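Local coordinates for protein endoglucanase E (Clostridium thermocellum, PDB 2WAO) that pairs an endo-1,4-beta-glucanase activity with a C-terminal family 2 carbohydrate esterase domain, probably an acetyl esterase, whose active site also binds cello-oligosaccharides, at residues L36-T41 with F107-G112; V90-T95 with E152-S157; D253-C258 with N329-L334. All coordinates share one frame; numbering follows the deposited sequence. Where two conformers were deposited one is given.

How the interactions relate
The chain joins a beta-sandwich domain to an SGNH (GDSL-like) hydrolase domain, and the three contacts follow that layout. Interaction 1 closes the far end of the sandwich, interaction 2 fastens the sandwich to the esterase domain, and interaction 3 packs the last helix against the parallel sheet. Interactions 1 and 2 have centres about 22 Å apart yet touch, F107 CZ lying 4.2 Å from L91 CD2 inside the sandwich. Interaction 3 is separate, its nearest atoms about 14 Å from interaction 2 and about 21 Å from interaction 1. Interaction 2 borders the glycan pocket: E152 packs on its residues F147 and S176, its side chain about 7 Å from a bound glucose unit.

Interaction 1 (L36-T41 with F107-G112); sequences LNFYGT and FDFGSG
L36 and F38 of strand 33-40 pack against F107 and F109 within the beta sandwich of the N-terminal domain, where two antiparallel sheets face each other. The tight part is wholly apolar. L36 sends CD2 over the centre of the F107 ring, 3.7 Å from its centroid and almost on the ring normal, while the same methyl meets the edge of F109 in that ring's plane. A leucine suits this place because its fork puts CD2 on F107 and both methyls against F109. F38 lays CB on a face of F109, 3.4 Å from F109 CD1. F38 CG sits between the backbone N and carbonyl carbon (chi1 69°), which turns the ring toward F109; the planes are 18° apart but slid so far that they hardly overlap. A43 and L114 also border F109.

Toward the turn the packing gives way to backbone and water, and D108, G110 and S111 lie exposed. A type II' turn from F109 to G112 carries G110 at positive phi, readily adopted without a side chain, and D108 OD2 accepts from G110 N in an Asx turn. One water accepts from T41 N and donates to F109 O. G112, having no CB, brings its CA to 3.1 Å from Y39 O, a close CA-H...O contact.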
ATOM      1  N   LEU A  36     -12.953  -0.810  13.768  1.00  8.87           N
ATOM      2  CA  LEU A  36     -13.639  -0.965  15.067  1.00  9.31           C
ATOM      3  C   LEU A  36     -15.119  -1.262  14.868  1.00  8.85           C
ATOM      4  O   LEU A  36     -15.651  -1.039  13.797  1.00 10.71           O
ATOM      5  CB  LEU A  36     -13.419   0.299  15.927  1.00  8.74           C
ATOM      6  CG  LEU A  36     -13.948   1.643  15.360  1.00  8.69           C
ATOM      7  CD1 LEU A  36     -15.486   1.732  15.496  1.00 10.26           C
ATOM      8  CD2 LEU A  36     -13.291   2.803  16.082  1.00  8.64           C
ATOM      9  N   ASN A  37     -15.759  -1.770  15.915  1.00  8.96           N
ATOM     10  CA  ASN A  37     -17.202  -1.879  15.995  1.00  8.83           C
ATOM     11  C   ASN A  37     -17.749  -0.877  17.007  1.00  8.96           C
ATOM     12  O   ASN A  37     -17.133  -0.652  18.041  1.00  9.51           O
ATOM     13  CB  ASN A  37     -17.599  -3.294  16.443  1.00  7.96           C
ATOM     14  CG  ASN A  37     -17.257  -4.362  15.396  1.00 10.07           C
ATOM     15  OD1 ASN A  37     -17.675  -4.282  14.235  1.00 11.82           O
ATOM     16  ND2 ASN A  37     -16.502  -5.356  15.814  1.00 11.40           N
ATOM     17  N   PHE A  38     -18.862  -0.230  16.683  1.00  9.01           N
ATOM     18  CA  PHE A  38     -19.486   0.675  17.643  1.00 10.41           C
ATOM     19  C   PHE A  38     -20.986   0.449  17.668  1.00 11.30           C
ATOM     20  O   PHE A  38     -21.585  -0.053  16.693  1.00 11.68           O
ATOM     21  CB  PHE A  38     -19.149   2.152  17.383  1.00 10.04           C
ATOM     22  CG  PHE A  38     -19.768   2.715  16.140  1.00 10.58           C
ATOM     23  CD1 PHE A  38     -20.954   3.472  16.208  1.00 11.92           C
ATOM     24  CD2 PHE A  38     -19.158   2.521  14.903  1.00 10.02           C
ATOM     25  CE1 PHE A  38     -21.564   4.007  15.039  1.00 11.56           C
ATOM     26  CE2 PHE A  38     -19.745   3.073  13.729  1.00 12.65           C
ATOM     27  CZ  PHE A  38     -20.974   3.825  13.814  1.00 12.14           C
ATOM     28  N   TYR A  39     -21.575   0.829  18.788  1.00 11.40           N
ATOM     29  CA  TYR A  39     -23.020   0.823  18.946  1.00 12.49           C
ATOM     30  C   TYR A  39     -23.475   2.276  18.914  1.00 12.84           C
ATOM     31  O   TYR A  39     -22.952   3.110  19.632  1.00 12.14           O
ATOM     32  CB  TYR A  39     -23.445   0.190  20.279  1.00 14.39           C
ATOM     33  CG  TYR A  39     -24.950  -0.008  20.345  1.00 15.81           C
ATOM     34  CD1 TYR A  39     -25.526  -1.206  19.941  1.00 17.60           C
ATOM     35  CD2 TYR A  39     -25.790   1.030  20.742  1.00 19.53           C
ATOM     36  CE1 TYR A  39     -26.923  -1.391  19.968  1.00 20.28           C
ATOM     37  CE2 TYR A  39     -27.197   0.860  20.773  1.00 22.23           C
ATOM     38  CZ  TYR A  39     -27.740  -0.356  20.376  1.00 20.89           C
ATOM     39  OH  TYR A  39     -29.109  -0.553  20.390  1.00 24.96           O
ATOM     40  N   GLY A  40     -24.430   2.581  18.060  1.00 11.97           N
ATOM     41  CA  GLY A  40     -25.035   3.932  18.093  1.00 12.93           C
ATOM     42  C   GLY A  40     -25.567   4.326  16.733  1.00 12.53           C
ATOM     43  O   GLY A  40     -25.982   3.455  15.957  1.00 11.94           O
ATOM     44  N   THR A  41     -25.558   5.629  16.470  1.00 12.99           N
ATOM     45  CA  THR A  41     -26.114   6.162  15.225  1.00 14.65           C
ATOM     46  C   THR A  41     -25.087   6.979  14.436  1.00 13.84           C
ATOM     47  O   THR A  41     -25.332   7.344  13.294  1.00 14.17           O
ATOM     48  CB  THR A  41     -27.336   7.087  15.505  1.00 15.05           C
ATOM     49  OG1 THR A  41     -26.885   8.261  16.208  1.00 15.94           O
ATOM     50  CG2 THR A  41     -28.397   6.337  16.310  1.00 15.63           C
ATOM     51  N   PHE A 107     -11.878   8.725  19.051  1.00 12.22           N
ATOM     52  CA  PHE A 107     -13.186   8.607  18.434  1.00 12.90           C
ATOM     53  C   PHE A 107     -14.246   9.108  19.383  1.00 14.34           C
ATOM     54  O   PHE A 107     -14.032   9.133  20.593  1.00 14.06           O
ATOM     55  CB  PHE A 107     -13.456   7.144  18.056  1.00 12.78           C
ATOM     56  CG  PHE A 107     -12.673   6.672  16.849  1.00 11.48           C
ATOM     57  CD1 PHE A 107     -13.242   6.715  15.575  1.00 11.70           C
ATOM     58  CD2 PHE A 107     -11.376   6.161  16.992  1.00 16.25           C
ATOM     59  CE1 PHE A 107     -12.493   6.268  14.441  1.00 12.51           C
ATOM     60  CE2 PHE A 107     -10.629   5.705  15.883  1.00 12.83           C
ATOM     61  CZ  PHE A 107     -11.184   5.766  14.625  1.00 10.79           C
ATOM     62  N   ASP A 108     -15.402   9.484  18.833  1.00 15.16           N
ATOM     63  CA  ASP A 108     -16.586   9.777  19.647  1.00 15.09           C
ATOM     64  C   ASP A 108     -17.838   9.180  19.003  1.00 13.93           C
ATOM     65  O   ASP A 108     -18.074   9.351  17.806  1.00 14.08           O
ATOM     66  CB  ASP A 108     -16.774  11.278  19.862  1.00 16.06           C
ATOM     67  CG  ASP A 108     -17.967  11.558  20.780  1.00 20.92           C
ATOM     68  OD1 ASP A 108     -17.726  11.686  21.977  1.00 27.34           O
ATOM     69  OD2 ASP A 108     -19.126  11.527  20.336  1.00 25.20           O
ATOM     70  N   PHE A 109     -18.646   8.512  19.809  1.00 12.15           N
ATOM     71  CA  PHE A 109     -19.819   7.822  19.305  1.00 12.91           C
ATOM     72  C   PHE A 109     -21.142   8.438  19.768  1.00 13.71           C
ATOM     73  O   PHE A 109     -22.187   7.773  19.757  1.00 14.56           O
ATOM     74  CB  PHE A 109     -19.721   6.325  19.631  1.00 12.03           C
ATOM     75  CG  PHE A 109     -18.457   5.691  19.094  1.00 11.91           C
ATOM     76  CD1 PHE A 109     -18.325   5.442  17.726  1.00 10.00           C
ATOM     77  CD2 PHE A 109     -17.394   5.387  19.942  1.00 11.02           C
ATOM     78  CE1 PHE A 109     -17.147   4.906  17.188  1.00  9.49           C
ATOM     79  CE2 PHE A 109     -16.201   4.811  19.431  1.00 12.72           C
ATOM     80  CZ  PHE A 109     -16.080   4.578  18.045  1.00 10.44           C
ATOM     81  N   GLY A 110     -21.095   9.709  20.152  1.00 14.55           N
ATOM     82  CA  GLY A 110     -22.276  10.374  20.673  1.00 15.33           C
ATOM     83  C   GLY A 110     -22.771   9.684  21.929  1.00 16.09           C
ATOM     84  O   GLY A 110     -22.005   9.495  22.868  1.00 16.76           O
ATOM     85  N   SER A 111     -24.051   9.295  21.941  1.00 16.19           N
ATOM     86  CA  SER A 111     -24.636   8.643  23.105  0.50 16.60           C
ATOM     87  C   SER A 111     -24.373   7.144  23.092  1.00 16.15           C
ATOM     88  O   SER A 111     -24.686   6.440  24.055  1.00 16.12           O
ATOM     89  CB  SER A 111     -26.131   8.954  23.197  0.50 16.98           C
ATOM     90  OG  SER A 111     -26.293  10.243  23.767  0.50 18.38           O
ATOM     91  N   GLY A 112     -23.769   6.664  21.993  1.00 15.12           N
ATOM     92  CA  GLY A 112     -23.413   5.250  21.857  1.00 13.35           C
ATOM     93  C   GLY A 112     -22.068   4.915  22.504  1.00 11.94           C
ATOM     94  O   GLY A 112     -21.627   5.607  23.418  1.00 13.29           O
TER
HETATM   95  O   HOH W   1     -24.500   7.334  18.642  1.00 18.75           O

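Interaction 2 (V90-T95 with E152-S157); sequences VLWKRT and ENSYMS
The indole of W92 receives Y155 on one face and S154 at its edge. Y155 stands edge-on to that face in a T-shaped stack, the planes 88° apart, with Y155 CD1 3.6 Å from W92 CD2; its CB lies over the five-membered ring in a CH-pi contact. Y155 CG lies anti to the backbone N (chi1 -169°), which sets the phenol across the indole and brings it against Q56 and I58 of strand 52-59, while R164 adds a cation-pi contact. A second flat pair lies nearby: the R94 guanidinium and the N153 amide stack with planes 18° apart, N153 CG being 3.4 Å from R94 NH1.

S154, at the indole edge, opens a short 3-10 turn and ties the segments together. W92 NE1 donates to S154 OG at 2.9 Å, nearly in the indole plane. That hydroxyl in turn donates to R94 O at 2.8 Å, from above the carbonyl plane, and S154 N reaches the same oxygen at 3.3 Å, tilted slightly from the plane. A serine fits because its short side chain can accept from the indole and donate a hydrogen bond to the carbonyl at once. R94 NE also reaches E152 O through a water, while its NH2 forms a salt bridge with E139 and bonds to K150 O; E152 OE1 accepts from E96 N.

The contact therefore joins the end of sandwich strand 85-93 to the loop before helix 158-165 of the SGNH hydrolase domain. A chain of hydrogen bonds from W92 NE1 through S154 OG to R94 O gives these buried polar atoms partners, and E139 probably offsets the arginine's charge, so the two domains can be held in a definite relative orientation.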
ATOM      1  N   VAL A  90     -14.379   1.048   9.129  1.00  7.16           N
ATOM      2  CA  VAL A  90     -12.961   1.071   8.768  1.00  7.30           C
ATOM      3  C   VAL A  90     -12.647   2.530   8.389  1.00  7.46           C
ATOM      4  O   VAL A  90     -13.406   3.143   7.610  1.00  8.49           O
ATOM      5  CB  VAL A  90     -12.661   0.154   7.575  1.00  8.31           C
ATOM      6  CG1 VAL A  90     -11.232   0.379   7.085  1.00  9.38           C
ATOM      7  CG2 VAL A  90     -12.923  -1.304   7.926  1.00 10.29           C
ATOM      8  N   LEU A  91     -11.593   3.096   8.979  1.00  6.87           N
ATOM      9  CA  LEU A  91     -11.133   4.450   8.584  1.00  7.01           C
ATOM     10  C   LEU A  91      -9.797   4.302   7.831  1.00  7.46           C
ATOM     11  O   LEU A  91      -8.801   3.859   8.412  1.00  7.63           O
ATOM     12  CB  LEU A  91     -11.012   5.357   9.826  1.00  7.58           C
ATOM     13  CG  LEU A  91     -10.484   6.767   9.600  1.00  8.85           C
ATOM     14  CD1 LEU A  91     -11.357   7.543   8.581  1.00  8.33           C
ATOM     15  CD2 LEU A  91     -10.370   7.551  10.935  1.00  9.77           C
ATOM     16  N   TRP A  92      -9.768   4.678   6.549  1.00  7.06           N
ATOM     17  CA  TRP A  92      -8.670   4.304   5.642  1.00  6.47           C
ATOM     18  C   TRP A  92      -7.878   5.532   5.187  1.00  6.27           C
ATOM     19  O   TRP A  92      -8.466   6.544   4.740  1.00  4.52           O
ATOM     20  CB  TRP A  92      -9.268   3.587   4.424  1.00  6.83           C
ATOM     21  CG  TRP A  92      -8.280   3.052   3.402  1.00  6.33           C
ATOM     22  CD1 TRP A  92      -7.608   3.765   2.425  1.00  3.55           C
ATOM     23  CD2 TRP A  92      -7.831   1.696   3.291  1.00  4.22           C
ATOM     24  NE1 TRP A  92      -6.775   2.924   1.731  1.00  4.42           N
ATOM     25  CE2 TRP A  92      -6.912   1.647   2.223  1.00  5.47           C
ATOM     26  CE3 TRP A  92      -8.143   0.503   3.981  1.00  6.71           C
ATOM     27  CZ2 TRP A  92      -6.294   0.448   1.812  1.00  5.95           C
ATOM     28  CZ3 TRP A  92      -7.502  -0.694   3.575  1.00  6.44           C
ATOM     29  CH2 TRP A  92      -6.622  -0.704   2.472  1.00  6.18           C
ATOM     30  N   LYS A  93      -6.556   5.468   5.330  1.00  4.62           N
ATOM     31  CA  LYS A  93      -5.697   6.543   4.877  1.00  4.61           C
ATOM     32  C   LYS A  93      -5.468   6.326   3.361  1.00  3.88           C
ATOM     33  O   LYS A  93      -4.765   5.380   2.920  1.00  3.77           O
ATOM     34  CB  LYS A  93      -4.359   6.553   5.623  1.00  5.69           C
ATOM     35  CG  LYS A  93      -3.473   7.750   5.216  1.00  3.12           C
ATOM     36  CD  LYS A  93      -2.088   7.673   5.945  1.00  5.98           C
ATOM     37  CE  LYS A  93      -1.323   9.002   5.855  1.00  6.47           C
ATOM     38  NZ  LYS A  93      -0.357   9.104   4.671  1.00 10.79           N
ATOM     39  N   ARG A  94      -6.089   7.164   2.558  1.00  3.86           N
ATOM     40  CA  ARG A  94      -5.980   6.989   1.084  1.00  3.54           C
ATOM     41  C   ARG A  94      -4.608   7.302   0.517  1.00  4.59           C
ATOM     42  O   ARG A  94      -4.129   6.609  -0.406  1.00  3.91           O
ATOM     43  CB  ARG A  94      -6.996   7.886   0.397  1.00  4.56           C
ATOM     44  CG  ARG A  94      -8.399   7.461   0.710  1.00  2.39           C
ATOM     45  CD  ARG A  94      -9.410   8.596   0.349  1.00  6.77           C
ATOM     46  NE  ARG A  94      -9.296   9.172  -1.030  1.00  7.19           N
ATOM     47  CZ  ARG A  94     -10.094   8.884  -2.070  1.00  9.12           C
ATOM     48  NH1 ARG A  94     -11.043   7.937  -2.007  1.00  5.75           N
ATOM     49  NH2 ARG A  94      -9.930   9.522  -3.220  1.00  6.48           N
ATOM     50  N   THR A  95      -4.031   8.369   1.042  1.00  2.95           N
ATOM     51  CA  THR A  95      -2.836   9.024   0.523  1.00  4.65           C
ATOM     52  C   THR A  95      -1.536   8.455   1.103  1.00  4.67           C
ATOM     53  O   THR A  95      -1.497   7.853   2.189  1.00  4.55           O
ATOM     54  CB  THR A  95      -2.904  10.532   0.825  1.00  5.02           C
ATOM     55  OG1 THR A  95      -3.472  10.696   2.132  1.00  5.35           O
ATOM     56  CG2 THR A  95      -3.811  11.255  -0.205  1.00  4.45           C
ATOM     57  N   GLU A 152      -5.636  10.125  -5.325  1.00  4.76           N
ATOM     58  CA  GLU A 152      -4.840   8.950  -5.006  1.00  4.54           C
ATOM     59  C   GLU A 152      -5.648   8.093  -4.047  1.00  4.95           C
ATOM     60  O   GLU A 152      -5.699   8.363  -2.855  1.00  4.62           O
ATOM     61  CB  GLU A 152      -3.515   9.387  -4.333  1.00  5.05           C
ATOM     62  CG  GLU A 152      -2.609   8.224  -3.849  1.00  5.67           C
ATOM     63  CD  GLU A 152      -1.240   8.753  -3.383  1.00  8.20           C
ATOM     64  OE1 GLU A 152      -1.203   9.474  -2.335  1.00  8.44           O
ATOM     65  OE2 GLU A 152      -0.219   8.447  -4.084  1.00  5.65           O
ATOM     66  N   ASN A 153      -6.278   7.057  -4.559  1.00  3.46           N
ATOM     67  CA  ASN A 153      -7.110   6.209  -3.733  1.00  3.51           C
ATOM     68  C   ASN A 153      -6.524   4.793  -3.539  1.00  3.28           C
ATOM     69  O   ASN A 153      -6.878   3.832  -4.279  1.00  3.66           O
ATOM     70  CB  ASN A 153      -8.536   6.147  -4.317  1.00  2.62           C
ATOM     71  CG  ASN A 153      -9.459   5.286  -3.501  1.00  4.99           C
ATOM     72  OD1 ASN A 153     -10.598   4.989  -3.918  1.00  8.25           O
ATOM     73  ND2 ASN A 153      -9.033   4.941  -2.301  1.00  2.62           N
ATOM     74  N   SER A 154      -5.696   4.655  -2.486  1.00  4.24           N
ATOM     75  CA  SER A 154      -5.112   3.335  -2.188  1.00  4.24           C
ATOM     76  C   SER A 154      -6.136   2.248  -1.828  1.00  3.81           C
ATOM     77  O   SER A 154      -5.800   1.068  -1.884  1.00  5.52           O
ATOM     78  CB  SER A 154      -4.034   3.398  -1.109  1.00  3.85           C
ATOM     79  OG  SER A 154      -4.625   3.879   0.074  1.00  5.61           O
ATOM     80  N   TYR A 155      -7.353   2.641  -1.453  1.00  3.59           N
ATOM     81  CA  TYR A 155      -8.406   1.632  -1.176  1.00  3.72           C
ATOM     82  C   TYR A 155      -8.713   0.850  -2.457  1.00  3.47           C
ATOM     83  O   TYR A 155      -9.127  -0.309  -2.384  1.00  3.22           O
ATOM     84  CB  TYR A 155      -9.707   2.296  -0.671  1.00  4.14           C
ATOM     85  CG  TYR A 155     -10.744   1.305  -0.120  1.00  3.72           C
ATOM     86  CD1 TYR A 155     -10.555   0.713   1.135  1.00  6.56           C
ATOM     87  CD2 TYR A 155     -11.890   0.968  -0.865  1.00  7.59           C
ATOM     88  CE1 TYR A 155     -11.489  -0.161   1.655  1.00  5.47           C
ATOM     89  CE2 TYR A 155     -12.839   0.083  -0.358  1.00  9.72           C
ATOM     90  CZ  TYR A 155     -12.631  -0.458   0.908  1.00  8.38           C
ATOM     91  OH  TYR A 155     -13.549  -1.322   1.423  1.00  8.42           O
ATOM     92  N   MET A 156      -8.517   1.488  -3.624  1.00  3.29           N
ATOM     93  CA  MET A 156      -8.770   0.834  -4.928  1.00  5.03           C
ATOM     94  C   MET A 156      -7.434   0.537  -5.681  1.00  4.43           C
ATOM     95  O   MET A 156      -7.380   0.481  -6.921  1.00  5.33           O
ATOM     96  CB  MET A 156      -9.776   1.618  -5.772  1.00  4.72           C
ATOM     97  CG  MET A 156     -11.211   1.634  -5.172  1.00  6.57           C
ATOM     98  SD  MET A 156     -11.870  -0.041  -4.945  1.00 10.53           S
ATOM     99  CE  MET A 156     -12.157  -0.512  -6.641  1.00 14.19           C
ATOM    100  N   SER A 157      -6.343   0.390  -4.905  1.00  3.52           N
ATOM    101  CA  SER A 157      -5.086  -0.119  -5.471  0.50  2.79           C
ATOM    102  C   SER A 157      -5.230  -1.618  -5.709  1.00  3.42           C
ATOM    103  O   SER A 157      -6.039  -2.306  -5.045  1.00  3.21           O
ATOM    104  CB  SER A 157      -3.917   0.122  -4.524  0.50  2.36           C
ATOM    105  OG  SER A 157      -3.984  -0.757  -3.418  0.50  2.00           O
TER
HETATM  106  O   HOH W   2      -6.974  10.669  -1.919  1.00  8.09           O

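Interaction 3 (D253-C258 with N329-L334); sequences DAHIFC and NKLGWL
H255 and L331 mark the closest backbone approach, 8.0 Å between their CA atoms, where strand 255-260 faces the last turn of helix 313-331, far enough apart that the contact rests mainly on side chains. Two residues of the strand, H255 and F257, direct their CB atoms at the helix and meet K330 and L331. L331 slides past the histidine in the opposite direction and lays CD1 over one face of the imidazole, 4.0 Å from its centroid and displaced toward the rim. Its other methyl, CD2, comes to 3.6 Å from H255 CD2 and also rests over a face of the W333 indole. The leucine's fork thus suits its place: CD2 is shared by the imidazole and the indole, while CD1 lies over the imidazole and beside F257.

F257 meets the helix with its edge. F257 CZ approaches K330 CG at 3.7 Å, and F257 CE2 lies 4.1 Å from L331 CD1, both partners being near the ring plane. The lysine suits this border because its aliphatic part can pack while its charged end goes elsewhere: a bend at chi2 (-66°) leads the amino group away from the strand. H255 lends a ring face to the leucine while its ND1 is hydrogen-bonded to Y292 OH.

At G332 the chain leaves the helix with positive phi, a conformation glycine adopts easily. In the SGNH hydrolase domain strand 255-260 lies between strands 216-220 and 291-295 of the parallel sheet; V216 touches F257, L331 and W333, Y292 adjoins K330 and F257, and helix 233-250 packs on I256 and C258.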
ATOM      1  N   ASP A 253       9.639 -17.609   6.330  1.00  8.48           N
ATOM      2  CA  ASP A 253       8.613 -18.506   5.811  1.00  9.58           C
ATOM      3  C   ASP A 253       7.709 -17.856   4.725  1.00  8.44           C
ATOM      4  O   ASP A 253       6.820 -18.520   4.190  1.00  9.23           O
ATOM      5  CB  ASP A 253       7.746 -19.092   6.972  1.00 11.33           C
ATOM      6  CG  ASP A 253       8.610 -19.698   8.127  1.00 17.57           C
ATOM      7  OD1 ASP A 253       9.623 -20.370   7.841  1.00 23.34           O
ATOM      8  OD2 ASP A 253       8.315 -19.465   9.335  1.00 21.52           O
ATOM      9  N   ALA A 254       7.926 -16.567   4.399  1.00  7.14           N
ATOM     10  CA  ALA A 254       7.049 -15.874   3.457  1.00  5.43           C
ATOM     11  C   ALA A 254       7.239 -16.331   2.023  1.00  5.53           C
ATOM     12  O   ALA A 254       8.372 -16.655   1.608  1.00  7.44           O
ATOM     13  CB  ALA A 254       7.263 -14.358   3.538  1.00  4.78           C
ATOM     14  N   HIS A 255       6.134 -16.335   1.268  1.00  5.86           N
ATOM     15  CA  HIS A 255       6.147 -16.509  -0.195  1.00  4.70           C
ATOM     16  C   HIS A 255       6.353 -15.127  -0.811  1.00  5.42           C
ATOM     17  O   HIS A 255       5.570 -14.198  -0.520  1.00  5.92           O
ATOM     18  CB  HIS A 255       4.822 -17.085  -0.665  1.00  5.04           C
ATOM     19  CG  HIS A 255       4.540 -18.467  -0.143  1.00  4.59           C
ATOM     20  ND1 HIS A 255       4.712 -19.589  -0.922  1.00  8.67           N
ATOM     21  CD2 HIS A 255       4.122 -18.907   1.069  1.00  7.17           C
ATOM     22  CE1 HIS A 255       4.392 -20.666  -0.221  1.00  7.34           C
ATOM     23  NE2 HIS A 255       4.028 -20.281   0.996  1.00  8.88           N
ATOM     24  N   ILE A 256       7.380 -14.981  -1.656  1.00  3.12           N
ATOM     25  CA  ILE A 256       7.733 -13.624  -2.171  1.00  4.24           C
ATOM     26  C   ILE A 256       7.388 -13.554  -3.670  1.00  4.48           C
ATOM     27  O   ILE A 256       7.906 -14.365  -4.470  1.00  5.83           O
ATOM     28  CB  ILE A 256       9.238 -13.280  -1.944  1.00  4.43           C
ATOM     29  CG1 ILE A 256       9.565 -13.334  -0.428  1.00  4.84           C
ATOM     30  CG2 ILE A 256       9.607 -11.870  -2.562  1.00  4.81           C
ATOM     31  CD1 ILE A 256      11.097 -13.196  -0.112  1.00  3.97           C
ATOM     32  N   PHE A 257       6.550 -12.584  -4.047  1.00  3.17           N
ATOM     33  CA  PHE A 257       6.110 -12.419  -5.465  1.00  3.97           C
ATOM     34  C   PHE A 257       6.751 -11.178  -6.037  1.00  4.87           C
ATOM     35  O   PHE A 257       6.512 -10.067  -5.523  1.00  4.71           O
ATOM     36  CB  PHE A 257       4.573 -12.330  -5.516  1.00  3.93           C
ATOM     37  CG  PHE A 257       3.912 -13.620  -5.186  1.00  3.48           C
ATOM     38  CD1 PHE A 257       3.531 -14.503  -6.215  1.00  6.01           C
ATOM     39  CD2 PHE A 257       3.642 -13.958  -3.850  1.00  5.49           C
ATOM     40  CE1 PHE A 257       2.912 -15.716  -5.912  1.00  7.92           C
ATOM     41  CE2 PHE A 257       3.034 -15.175  -3.544  1.00  5.25           C
ATOM     42  CZ  PHE A 257       2.668 -16.046  -4.558  1.00  6.05           C
ATOM     43  N   CYS A 258       7.607 -11.374  -7.039  1.00  4.49           N
ATOM     44  CA  CYS A 258       8.352 -10.268  -7.697  1.00  5.10           C
ATOM     45  C   CYS A 258       7.655  -9.872  -9.000  1.00  4.84           C
ATOM     46  O   CYS A 258       7.487 -10.721  -9.906  1.00  5.15           O
ATOM     47  CB  CYS A 258       9.784 -10.719  -7.999  1.00  6.17           C
ATOM     48  SG  CYS A 258      10.684 -11.131  -6.505  1.00  6.37           S
ATOM     49  N   ASN A 329      -3.081 -19.875  -5.900  1.00 12.88           N
ATOM     50  CA  ASN A 329      -2.330 -21.012  -6.425  1.00 14.13           C
ATOM     51  C   ASN A 329      -1.202 -21.486  -5.510  1.00 14.57           C
ATOM     52  O   ASN A 329      -1.134 -22.700  -5.172  1.00 14.78           O
ATOM     53  CB  ASN A 329      -1.736 -20.678  -7.789  1.00 15.94           C
ATOM     54  CG  ASN A 329      -0.987 -21.870  -8.435  1.00 20.70           C
ATOM     55  OD1 ASN A 329       0.211 -21.785  -8.747  1.00 27.21           O
ATOM     56  ND2 ASN A 329      -1.701 -22.946  -8.678  1.00 22.04           N
ATOM     57  N   LYS A 330      -0.306 -20.564  -5.136  1.00 11.38           N
ATOM     58  CA  LYS A 330       0.850 -20.922  -4.306  1.00 10.98           C
ATOM     59  C   LYS A 330       0.523 -21.182  -2.851  1.00 10.02           C
ATOM     60  O   LYS A 330       1.199 -21.997  -2.211  1.00  9.63           O
ATOM     61  CB  LYS A 330       1.964 -19.866  -4.362  1.00  9.85           C
ATOM     62  CG  LYS A 330       2.431 -19.553  -5.767  1.00 13.68           C
ATOM     63  CD  LYS A 330       3.115 -20.712  -6.429  1.00 17.07           C
ATOM     64  CE  LYS A 330       3.545 -20.255  -7.828  1.00 19.36           C
ATOM     65  NZ  LYS A 330       4.002 -21.408  -8.638  1.00 23.15           N
ATOM     66  N   LEU A 331      -0.430 -20.437  -2.300  1.00  7.73           N
ATOM     67  CA  LEU A 331      -0.714 -20.499  -0.875  1.00  7.57           C
ATOM     68  C   LEU A 331      -1.831 -21.516  -0.556  1.00  9.11           C
ATOM     69  O   LEU A 331      -1.964 -21.925   0.575  1.00  9.82           O
ATOM     70  CB  LEU A 331      -1.068 -19.094  -0.329  1.00  9.04           C
ATOM     71  CG  LEU A 331       0.345 -18.580   0.021  1.00 10.06           C
ATOM     72  CD1 LEU A 331       1.063 -17.759  -1.021  1.00 10.86           C
ATOM     73  CD2 LEU A 331       0.611 -18.189   1.454  1.00 11.85           C
ATOM     74  N   GLY A 332      -2.639 -21.873  -1.545  1.00  8.15           N
ATOM     75  CA  GLY A 332      -3.910 -22.561  -1.285  1.00  9.75           C
ATOM     76  C   GLY A 332      -4.900 -21.709  -0.491  1.00 11.34           C
ATOM     77  O   GLY A 332      -5.608 -22.227   0.372  1.00 11.84           O
ATOM     78  N   TRP A 333      -4.908 -20.393  -0.747  1.00 11.19           N
ATOM     79  CA  TRP A 333      -5.783 -19.447  -0.060  1.00 12.91           C
ATOM     80  C   TRP A 333      -7.114 -19.275  -0.805  1.00 14.80           C
ATOM     81  O   TRP A 333      -7.471 -18.191  -1.277  1.00 15.18           O
ATOM     82  CB  TRP A 333      -5.088 -18.109   0.046  1.00 12.09           C
ATOM     83  CG  TRP A 333      -4.181 -17.974   1.234  1.00 11.53           C
ATOM     84  CD1 TRP A 333      -3.820 -18.949   2.116  1.00 10.45           C
ATOM     85  CD2 TRP A 333      -3.495 -16.791   1.613  1.00  8.90           C
ATOM     86  NE1 TRP A 333      -2.942 -18.421   3.070  1.00  9.76           N
ATOM     87  CE2 TRP A 333      -2.741 -17.092   2.768  1.00 10.65           C
ATOM     88  CE3 TRP A 333      -3.481 -15.470   1.104  1.00  7.08           C
ATOM     89  CZ2 TRP A 333      -1.944 -16.128   3.415  1.00  9.77           C
ATOM     90  CZ3 TRP A 333      -2.690 -14.515   1.742  1.00  9.46           C
ATOM     91  CH2 TRP A 333      -1.922 -14.851   2.886  1.00  7.15           C
ATOM     92  N   LEU A 334      -7.852 -20.360  -0.888  1.00 16.85           N
ATOM     93  CA  LEU A 334      -9.122 -20.363  -1.625  1.00 19.92           C
ATOM     94  C   LEU A 334     -10.293 -19.898  -0.737  1.00 20.73           C
ATOM     95  O   LEU A 334     -10.061 -19.430   0.398  1.00 23.58           O
ATOM     96  CB  LEU A 334      -9.380 -21.759  -2.211  1.00 19.98           C
ATOM     97  CG  LEU A 334      -8.274 -22.636  -2.814  1.00 23.24           C
ATOM     98  CD1 LEU A 334      -8.912 -23.539  -3.837  1.00 21.69           C
ATOM     99  CD2 LEU A 334      -7.141 -21.873  -3.462  1.00 22.16           C
TER